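PRD-containing transcription regulator (Lactobacillus casei, PDB 3NUF) is probably a transcription regulator built on a helical PRD (PTS regulation domain), a module that in relatives responds to the sugar phosphotransferase system. Local coordinates at residues 29-34 / 95-100; 42-47 / 83-88; 59-64 / 102-107. All blocks are in the same frame, centred on the assembly; numbering follows the deposited sequence.

Overall arrangement
From the N terminus, helix 25-41 supplies the first half of interaction 1. The loop at 42-47 then opens interaction 2, and helix 48-67 opens interaction 3. Interaction 2 closes first, at the start of helix 84-97, and is nested within the loop that interaction 1 closes at the far end of that same helix. Interaction 3 opens inside both loops and closes after them, at helix 104-115, so it crosses both. The C-terminal end of helix 84-97 thus meets helix 25-41, and its N-terminal end meets the loop after helix 25-41. Interactions 1 and 3 touch where Ile97 packs on Met61, and Leu87 packs on Tyr106 between interactions 2 and 3.

Interaction 1 (29-34 / 95-100); sequences TALVNY and QHIGHL. With EDO (1,2-ethanediol), chain G.
Tyr34 and His96 stack where helix 25-41 meets the end of helix 84-97, two helices of the all-helical PRD fold. The aromatic contact is a face-to-face stack. The ring centroids are 3.6 Å apart and the planes differ by only 5°. The two side chains run past each other in opposite directions. The phenol end of Tyr34 therefore lies over the root of the imidazole, with Tyr34 CZ 3.5 Å from His96 CG. The far imidazole end lies back over the root of the phenol, with His96 NE2 3.8 Å from Tyr34 CG. Both rings point across to the other helix because each CG stands anti to its own backbone N, at chi1 168° in Tyr34 and 169° in His96.

The apolar contact is next to the stack. Leu31 and Ile97 cross at about a right angle, and Leu31 CD1 meets Ile97 CG1 at 3.7 Å. The other methyl, Leu31 CD2, lies 3.8 Å from Ile97 CD1. Ile97 also packs on Met61 of helix 48-67, which continues this apolar layer.

The polar contacts run through a 1,2-ethanediol, probably from the crystallisation liquor. Its O1 lies at the edge of the Tyr34 ring, in plane, and its distance to Tyr34 OH is too short to be trusted. Its O2 lies in the plane of the imidazole and hydrogen-bonds His96 ND1 at 3.1 Å.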
loop_
_atom_site.group_PDB
_atom_site.type_symbol
_atom_site.label_atom_id
_atom_site.label_comp_id
_atom_site.label_asym_id
_atom_site.label_seq_id
_atom_site.Cartn_x
_atom_site.Cartn_y
_atom_site.Cartn_z
ATOM N N THR A 29 8.522 -5.229 -6.000
ATOM C CA THR A 29 7.645 -5.642 -7.089
ATOM C C THR A 29 6.545 -6.552 -6.578
ATOM O O THR A 29 5.391 -6.359 -6.891
ATOM C CB THR A 29 8.386 -6.321 -8.227
ATOM O OG1 THR A 29 9.405 -5.421 -8.694
ATOM C CG2 THR A 29 7.439 -6.650 -9.411
ATOM N N ALA A 30 6.924 -7.556 -5.769
ATOM C CA ALA A 30 5.950 -8.476 -5.195
ATOM C C ALA A 30 4.879 -7.746 -4.387
ATOM O O ALA A 30 3.678 -8.024 -4.508
ATOM C CB ALA A 30 6.635 -9.514 -4.318
ATOM N N LEU A 31 5.338 -6.770 -3.614
ATOM C CA LEU A 31 4.398 -6.025 -2.738
ATOM C C LEU A 31 3.421 -5.158 -3.572
ATOM O O LEU A 31 2.219 -5.168 -3.306
ATOM C CB LEU A 31 5.186 -5.174 -1.730
ATOM C CG LEU A 31 4.350 -4.318 -0.785
ATOM C CD1 LEU A 31 3.373 -5.177 0.014
ATOM C CD2 LEU A 31 5.271 -3.529 0.164
ATOM N N VAL A 32 3.948 -4.374 -4.515
ATOM C CA VAL A 32 3.060 -3.604 -5.380
ATOM C C VAL A 32 2.065 -4.505 -6.101
ATOM O O VAL A 32 0.852 -4.212 -6.156
ATOM C CB VAL A 32 3.897 -2.775 -6.382
ATOM C CG1 VAL A 32 2.982 -2.081 -7.395
ATOM C CG2 VAL A 32 4.680 -1.743 -5.662
ATOM N N ASN A 33 2.536 -5.606 -6.690
ATOM C CA ASN A 33 1.648 -6.532 -7.327
ATOM C C ASN A 33 0.549 -7.026 -6.379
ATOM O O ASN A 33 -0.629 -7.121 -6.730
ATOM C CB ASN A 33 2.399 -7.768 -7.821
ATOM C CG ASN A 33 3.317 -7.521 -9.000
ATOM O OD1 ASN A 33 3.268 -6.512 -9.635
ATOM N ND2 ASN A 33 4.166 -8.516 -9.271
ATOM N N TYR A 34 0.962 -7.410 -5.146
ATOM C CA TYR A 34 0.028 -7.902 -4.128
ATOM C C TYR A 34 -1.057 -6.873 -3.826
ATOM O O TYR A 34 -2.265 -7.188 -3.773
ATOM C CB TYR A 34 0.784 -8.305 -2.861
ATOM C CG TYR A 34 -0.059 -8.570 -1.655
ATOM C CD1 TYR A 34 -0.572 -9.826 -1.425
ATOM C CD2 TYR A 34 -0.332 -7.578 -0.727
ATOM C CE1 TYR A 34 -1.331 -10.079 -0.313
ATOM C CE2 TYR A 34 -1.127 -7.823 0.366
ATOM C CZ TYR A 34 -1.597 -9.076 0.548
ATOM O OH TYR A 34 -2.378 -9.354 1.670
ATOM N N GLN A 95 -0.086 -6.205 7.862
ATOM C CA GLN A 95 0.162 -7.506 8.414
ATOM C C GLN A 95 0.866 -8.440 7.474
ATOM O O GLN A 95 1.667 -9.266 7.909
ATOM C CB GLN A 95 -1.122 -8.083 8.990
ATOM C CG GLN A 95 -1.747 -7.245 10.106
ATOM C CD GLN A 95 -0.804 -6.969 11.247
ATOM O OE1 GLN A 95 -0.534 -5.797 11.628
ATOM N NE2 GLN A 95 -0.286 -7.992 11.788
ATOM N N HIS A 96 0.517 -8.356 6.217
ATOM C CA HIS A 96 1.188 -9.126 5.173
ATOM C C HIS A 96 2.660 -8.809 5.066
ATOM O O HIS A 96 3.460 -9.740 4.982
ATOM C CB HIS A 96 0.498 -8.882 3.797
ATOM C CG HIS A 96 1.254 -9.416 2.627
ATOM N ND1 HIS A 96 1.214 -10.744 2.283
ATOM C CD2 HIS A 96 2.059 -8.807 1.735
ATOM C CE1 HIS A 96 1.958 -10.915 1.192
ATOM N NE2 HIS A 96 2.509 -9.765 0.859
ATOM N N ILE A 97 3.038 -7.550 5.114
ATOM C CA ILE A 97 4.455 -7.161 5.073
ATOM C C ILE A 97 5.173 -7.699 6.290
ATOM O O ILE A 97 6.271 -8.244 6.134
ATOM C CB ILE A 97 4.589 -5.647 4.964
ATOM C CG1 ILE A 97 4.045 -5.090 3.652
ATOM C CG2 ILE A 97 6.059 -5.197 5.099
ATOM C CD1 ILE A 97 3.795 -3.600 3.649
ATOM N N GLY A 98 4.578 -7.560 7.444
ATOM C CA GLY A 98 5.180 -8.001 8.679
ATOM C C GLY A 98 6.176 -7.005 9.239
ATOM O O GLY A 98 6.630 -6.096 8.549
ATOM N N HIS A 99 6.508 -7.183 10.510
ATOM C CA HIS A 99 7.469 -6.337 11.232
ATOM C C HIS A 99 7.146 -4.857 11.172
ATOM O O HIS A 99 8.059 -4.009 11.163
ATOM C CB HIS A 99 8.902 -6.597 10.714
ATOM C CG HIS A 99 9.358 -7.973 10.985
ATOM N ND1 HIS A 99 9.363 -8.948 10.030
ATOM C CD2 HIS A 99 9.801 -8.548 12.125
ATOM C CE1 HIS A 99 9.813 -10.073 10.572
ATOM N NE2 HIS A 99 10.112 -9.851 11.841
ATOM N N LEU A 100 5.868 -4.543 11.156
ATOM C CA LEU A 100 5.382 -3.202 11.208
ATOM C C LEU A 100 4.416 -3.003 12.329
ATOM O O LEU A 100 3.737 -3.940 12.748
ATOM C CB LEU A 100 4.695 -2.829 9.895
ATOM C CG LEU A 100 5.608 -2.660 8.670
ATOM C CD1 LEU A 100 4.766 -2.460 7.398
ATOM C CD2 LEU A 100 6.589 -1.491 8.883
HETATM C C1 EDO G . -2.518 -12.370 2.246
HETATM O O1 EDO G . -3.492 -11.343 2.041
HETATM C C2 EDO G . -2.241 -12.448 3.722
HETATM O O2 EDO G . -0.838 -12.267 3.953
#

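Interaction 2 (42-47 / 83-88); sequences AEIHFT and SQKSLD
A Schellman motif ends helix 25-41, and Ala42 in this turn receives the side chain of Lys85 from the first turn of helix 84-97. Glu43, with positive phi, is the C-prime residue. In this turn Ile44 N bonds back to Ala39 O, and Glu43 N to Ala40 O. Lys85 reaches across fully extended, with CG anti to the backbone N (chi1 179°). Its NZ donates a hydrogen bond to Ala42 O at 2.7 Å. NZ comes in at a C=O...NZ angle of 148°, tilted 19° from the carbonyl plane. The carbonyl sits at a helix C terminus, so the ammonium charge is likely to be favourable there.

The methylene next to the charge packs on apolar groups. Lys85 CE lies 3.7 Å from Ala42 CB and 4.1 Å from Ile44 CD1. Ala42 and Ile44 also touch Leu89, further along helix 84-97.

Ser83 is the N-cap of that helix, and its OG accepts a weak bond from Ser86 N at 3.3 Å. Glu113 of helix 104-115 is hydrogen-bonded to both serine hydroxyls. The whole is a Schellman-capped helix end joined by a lysine to the N-capped start of another helix.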
loop_
_atom_site.group_PDB
_atom_site.type_symbol
_atom_site.label_atom_id
_atom_site.label_comp_id
_atom_site.label_asym_id
_atom_site.label_seq_id
_atom_site.Cartn_x
_atom_site.Cartn_y
_atom_site.Cartn_z
ATOM N N ALA A 42 -11.304 -6.301 -4.101
ATOM C CA ALA A 42 -12.221 -5.393 -3.445
ATOM C C ALA A 42 -12.883 -4.346 -4.350
ATOM O O ALA A 42 -13.508 -3.410 -3.871
ATOM C CB ALA A 42 -11.462 -4.687 -2.269
ATOM N N GLU A 43 -12.677 -4.498 -5.657
ATOM C CA GLU A 43 -13.214 -3.603 -6.685
ATOM C C GLU A 43 -12.708 -2.184 -6.585
ATOM O O GLU A 43 -13.427 -1.219 -6.844
ATOM C CB GLU A 43 -14.758 -3.635 -6.696
ATOM C CG GLU A 43 -15.319 -5.023 -7.076
ATOM C CD GLU A 43 -16.863 -5.078 -7.034
ATOM O OE1 GLU A 43 -17.526 -4.063 -7.341
ATOM O OE2 GLU A 43 -17.405 -6.140 -6.690
ATOM N N ILE A 44 -11.425 -2.069 -6.218
ATOM C CA ILE A 44 -10.726 -0.808 -6.175
ATOM C C ILE A 44 -9.594 -0.833 -7.165
ATOM O O ILE A 44 -8.846 -1.820 -7.231
ATOM C CB ILE A 44 -10.130 -0.596 -4.794
ATOM C CG1 ILE A 44 -11.246 -0.547 -3.756
ATOM C CG2 ILE A 44 -9.276 0.670 -4.745
ATOM C CD1 ILE A 44 -10.781 -0.572 -2.386
ATOM N N HIS A 45 -9.526 0.233 -7.950
ATOM C CA HIS A 45 -8.517 0.381 -8.944
ATOM C C HIS A 45 -7.833 1.715 -8.800
ATOM O O HIS A 45 -8.464 2.716 -8.412
ATOM C CB HIS A 45 -9.131 0.162 -10.340
ATOM C CG HIS A 45 -9.657 -1.229 -10.527
ATOM N ND1 HIS A 45 -10.945 -1.594 -10.190
ATOM C CD2 HIS A 45 -9.036 -2.366 -10.930
ATOM C CE1 HIS A 45 -11.104 -2.888 -10.411
ATOM N NE2 HIS A 45 -9.959 -3.380 -10.858
ATOM N N PHE A 46 -6.546 1.693 -9.109
ATOM C CA PHE A 46 -5.689 2.893 -9.031
ATOM C C PHE A 46 -5.427 3.406 -10.428
ATOM O O PHE A 46 -5.070 2.608 -11.293
ATOM C CB PHE A 46 -4.332 2.571 -8.399
ATOM C CG PHE A 46 -4.453 1.985 -7.020
ATOM C CD1 PHE A 46 -4.638 2.815 -5.938
ATOM C CD2 PHE A 46 -4.388 0.599 -6.807
ATOM C CE1 PHE A 46 -4.789 2.298 -4.632
ATOM C CE2 PHE A 46 -4.533 0.087 -5.511
ATOM C CZ PHE A 46 -4.770 0.954 -4.447
ATOM N N THR A 47 -5.517 4.725 -10.606
ATOM C CA THR A 47 -4.943 5.303 -11.784
ATOM C C THR A 47 -3.422 5.177 -11.765
ATOM O O THR A 47 -2.791 4.909 -10.713
ATOM C CB THR A 47 -5.270 6.784 -11.893
ATOM O OG1 THR A 47 -4.598 7.496 -10.850
ATOM C CG2 THR A 47 -6.780 7.074 -11.873
ATOM N N SER A 83 -13.420 4.979 5.498
ATOM C CA SER A 83 -14.283 3.826 5.426
ATOM C C SER A 83 -13.624 2.589 5.993
ATOM O O SER A 83 -12.405 2.375 5.862
ATOM C CB SER A 83 -14.689 3.546 3.991
ATOM O OG SER A 83 -13.636 3.031 3.147
ATOM N N GLN A 84 -14.438 1.727 6.573
ATOM C CA GLN A 84 -13.932 0.510 7.147
ATOM C C GLN A 84 -13.222 -0.350 6.108
ATOM O O GLN A 84 -12.231 -1.023 6.410
ATOM C CB GLN A 84 -15.052 -0.278 7.830
ATOM C CG GLN A 84 -14.515 -1.330 8.752
ATOM C CD GLN A 84 -13.846 -0.703 9.907
ATOM O OE1 GLN A 84 -14.466 0.105 10.608
ATOM N NE2 GLN A 84 -12.592 -1.011 10.122
ATOM N N LYS A 85 -13.732 -0.378 4.886
ATOM C CA LYS A 85 -13.175 -1.200 3.805
ATOM C C LYS A 85 -11.733 -0.762 3.556
ATOM O O LYS A 85 -10.820 -1.610 3.467
ATOM C CB LYS A 85 -14.020 -1.075 2.568
ATOM C CG LYS A 85 -13.509 -1.854 1.399
ATOM C CD LYS A 85 -14.565 -1.753 0.256
ATOM C CE LYS A 85 -14.096 -2.482 -0.938
ATOM N NZ LYS A 85 -15.184 -2.503 -1.957
ATOM N N SER A 86 -11.483 0.531 3.483
ATOM C CA SER A 86 -10.117 1.027 3.285
ATOM C C SER A 86 -9.211 0.665 4.446
ATOM O O SER A 86 -8.053 0.329 4.234
ATOM C CB SER A 86 -10.104 2.494 3.079
ATOM O OG SER A 86 -10.680 2.801 1.775
ATOM N N LEU A 87 -9.691 0.856 5.660
ATOM C CA LEU A 87 -8.901 0.553 6.867
ATOM C C LEU A 87 -8.589 -0.919 6.923
ATOM O O LEU A 87 -7.465 -1.326 7.272
ATOM C CB LEU A 87 -9.611 1.054 8.120
ATOM C CG LEU A 87 -9.617 2.535 8.334
ATOM C CD1 LEU A 87 -10.764 2.909 9.358
ATOM C CD2 LEU A 87 -8.260 2.989 8.812
ATOM N N ASP A 88 -9.559 -1.769 6.598
ATOM C CA ASP A 88 -9.354 -3.226 6.664
ATOM C C ASP A 88 -8.349 -3.678 5.587
ATOM O O ASP A 88 -7.502 -4.541 5.847
ATOM C CB ASP A 88 -10.669 -3.981 6.467
ATOM C CG ASP A 88 -11.635 -3.842 7.647
ATOM O OD1 ASP A 88 -11.266 -3.318 8.724
ATOM O OD2 ASP A 88 -12.810 -4.293 7.453
#

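Interaction 3 (59-64 / 102-107); sequences IEMLGR and VAEKYV. With EDO (1,2-ethanediol), chain F.
Arg64 of helix 48-67 meets Glu104 of helix 104-115 in a buried salt bridge between two helices of the PRD fold. The side chain of Arg64 leaves CB toward the other helix. It runs on through CG and bends at chi3 (-72°), which turns NE toward Glu104. CD passes 3.6 Å from Glu104 OE2. NE then donates to Glu104 OE2 at 2.8 Å, and NH2 donates to Glu104 OE1 at 2.9 Å in a nearly straight bond (174°). Both carboxylate oxygens use their syn lone pairs, and CZ lies behind this side-on, two-pronged grip. The guanidinium and carboxylate planes are only 9° apart, so the pair is held flat. One face of the guanidinium rests near Met61 CA and Glu60 O.

On the other edge, NH1 and NH2 point back to Glu60, one turn earlier. Glu60 is modelled in two conformers. In one of them both nitrogens reach Glu60 OE2, NH1 at 2.9 Å and NH2 at 3.1 Å, so this half of the salt-bridge network is doubtful. A leucine in place of Arg64 would probably leave the buried Glu104 carboxylate without its charge partner.

Glu104 also touches Val94 and Leu71. Met61, present as selenomethionine, runs alongside Glu104 in the opposite direction. Its CG lies 3.8 Å from Glu104 OE1, the oxygen that Arg64 NH2 holds.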
loop_
_atom_site.group_PDB
_atom_site.type_symbol
_atom_site.label_atom_id
_atom_site.label_comp_id
_atom_site.label_asym_id
_atom_site.label_seq_id
_atom_site.Cartn_x
_atom_site.Cartn_y
_atom_site.Cartn_z
ATOM N N ILE A 59 7.048 1.259 -0.787
ATOM C CA ILE A 59 8.494 1.119 -0.649
ATOM C C ILE A 59 9.011 1.636 0.679
ATOM O O ILE A 59 9.856 0.977 1.321
ATOM C CB ILE A 59 9.208 1.782 -1.836
ATOM C CG1 ILE A 59 8.935 0.944 -3.096
ATOM C CG2 ILE A 59 10.722 1.903 -1.604
ATOM C CD1 ILE A 59 9.367 1.635 -4.448
ATOM N N GLU A 60 8.487 2.772 1.121
ATOM C CA GLU A 60 8.847 3.297 2.422
ATOM C C GLU A 60 8.472 2.341 3.570
ATOM O O GLU A 60 9.272 2.084 4.466
ATOM C CB GLU A 60 8.188 4.672 2.626
ATOM C CG GLU A 60 8.393 5.241 4.011
ATOM C CD GLU A 60 7.597 6.540 4.251
ATOM O OE1 GLU A 60 7.844 7.476 3.447
ATOM O OE2 GLU A 60 6.739 6.622 5.189
HETATM N N MSE A 61 7.263 1.802 3.509
HETATM C CA MSE A 61 6.800 0.815 4.522
HETATM C C MSE A 61 7.658 -0.453 4.517
HETATM O O MSE A 61 8.040 -0.953 5.560
HETATM C CB MSE A 61 5.353 0.422 4.266
HETATM C CG MSE A 61 4.334 1.526 4.463
HETATM SE SE MSE A 61 2.538 1.017 3.978
HETATM C CE MSE A 61 2.395 -0.414 5.218
ATOM N N LEU A 62 7.943 -0.998 3.330
ATOM C CA LEU A 62 8.823 -2.139 3.216
ATOM C C LEU A 62 10.179 -1.834 3.804
ATOM O O LEU A 62 10.762 -2.609 4.557
ATOM C CB LEU A 62 8.873 -2.591 1.748
ATOM C CG LEU A 62 9.734 -3.812 1.421
ATOM C CD1 LEU A 62 9.192 -5.017 2.156
ATOM C CD2 LEU A 62 9.778 -3.989 -0.131
ATOM N N GLY A 63 10.689 -0.656 3.508
ATOM C CA GLY A 63 11.956 -0.248 4.092
ATOM C C GLY A 63 11.943 -0.251 5.595
ATOM O O GLY A 63 12.870 -0.753 6.262
ATOM N N ARG A 64 10.887 0.263 6.192
ATOM C CA ARG A 64 10.750 0.318 7.660
ATOM C C ARG A 64 10.598 -1.052 8.258
ATOM O O ARG A 64 11.128 -1.327 9.331
ATOM C CB ARG A 64 9.554 1.173 8.194
ATOM C CG ARG A 64 9.799 2.581 8.361
ATOM C CD ARG A 64 8.712 3.208 9.203
ATOM N NE ARG A 64 7.463 3.305 8.486
ATOM C CZ ARG A 64 7.207 4.131 7.495
ATOM N NH1 ARG A 64 8.153 4.975 7.064
ATOM N NH2 ARG A 64 6.028 4.169 6.955
ATOM N N VAL A 102 0.884 -1.784 13.885
ATOM C CA VAL A 102 -0.487 -1.806 13.406
ATOM C C VAL A 102 -0.892 -0.466 12.787
ATOM O O VAL A 102 -1.549 -0.432 11.749
ATOM C CB VAL A 102 -1.499 -2.204 14.536
ATOM C CG1 VAL A 102 -2.961 -2.008 14.109
ATOM C CG2 VAL A 102 -1.264 -3.662 14.939
ATOM N N ALA A 103 -0.551 0.620 13.457
ATOM C CA ALA A 103 -0.965 1.940 13.055
ATOM C C ALA A 103 -0.396 2.439 11.743
ATOM O O ALA A 103 -0.840 3.491 11.270
ATOM C CB ALA A 103 -0.688 2.938 14.206
ATOM N N GLU A 104 0.502 1.730 11.086
ATOM C CA GLU A 104 0.862 1.980 9.715
ATOM C C GLU A 104 -0.410 1.958 8.847
ATOM O O GLU A 104 -0.431 2.561 7.760
ATOM C CB GLU A 104 1.824 0.961 9.184
ATOM C CG GLU A 104 3.216 0.973 9.767
ATOM C CD GLU A 104 4.204 1.956 9.129
ATOM O OE1 GLU A 104 3.921 2.570 8.054
ATOM O OE2 GLU A 104 5.305 2.078 9.720
ATOM N N LYS A 105 -1.462 1.264 9.278
ATOM C CA LYS A 105 -2.655 1.182 8.452
ATOM C C LYS A 105 -3.280 2.534 8.172
ATOM O O LYS A 105 -3.988 2.666 7.165
ATOM C CB LYS A 105 -3.681 0.232 9.074
ATOM C CG LYS A 105 -4.361 0.727 10.312
ATOM C CD LYS A 105 -5.310 -0.301 10.933
ATOM C CE LYS A 105 -5.888 0.164 12.209
ATOM N NZ LYS A 105 -6.915 -0.811 12.806
ATOM N N TYR A 106 -3.143 3.502 9.062
ATOM C CA TYR A 106 -3.899 4.762 8.872
ATOM C C TYR A 106 -3.492 5.531 7.647
ATOM O O TYR A 106 -4.311 5.818 6.754
ATOM C CB TYR A 106 -3.849 5.586 10.163
ATOM C CG TYR A 106 -4.456 4.902 11.360
ATOM C CD1 TYR A 106 -5.791 4.546 11.339
ATOM C CD2 TYR A 106 -3.703 4.585 12.498
ATOM C CE1 TYR A 106 -6.334 3.901 12.412
ATOM C CE2 TYR A 106 -4.242 3.936 13.557
ATOM C CZ TYR A 106 -5.550 3.571 13.522
ATOM O OH TYR A 106 -6.115 2.892 14.577
ATOM N N VAL A 107 -2.224 5.842 7.524
ATOM C CA VAL A 107 -1.767 6.596 6.342
ATOM C C VAL A 107 -2.014 5.759 5.078
ATOM O O VAL A 107 -2.454 6.287 4.052
ATOM C CB VAL A 107 -0.327 7.030 6.470
ATOM C CG1 VAL A 107 0.276 7.499 5.138
ATOM C CG2 VAL A 107 -0.241 8.145 7.505
HETATM C C1 EDO F . 13.351 -2.098 -0.265
HETATM O O1 EDO F . 14.450 -2.645 0.485
HETATM C C2 EDO F . 12.448 -1.185 0.553
HETATM O O2 EDO F . 13.042 0.086 0.842
#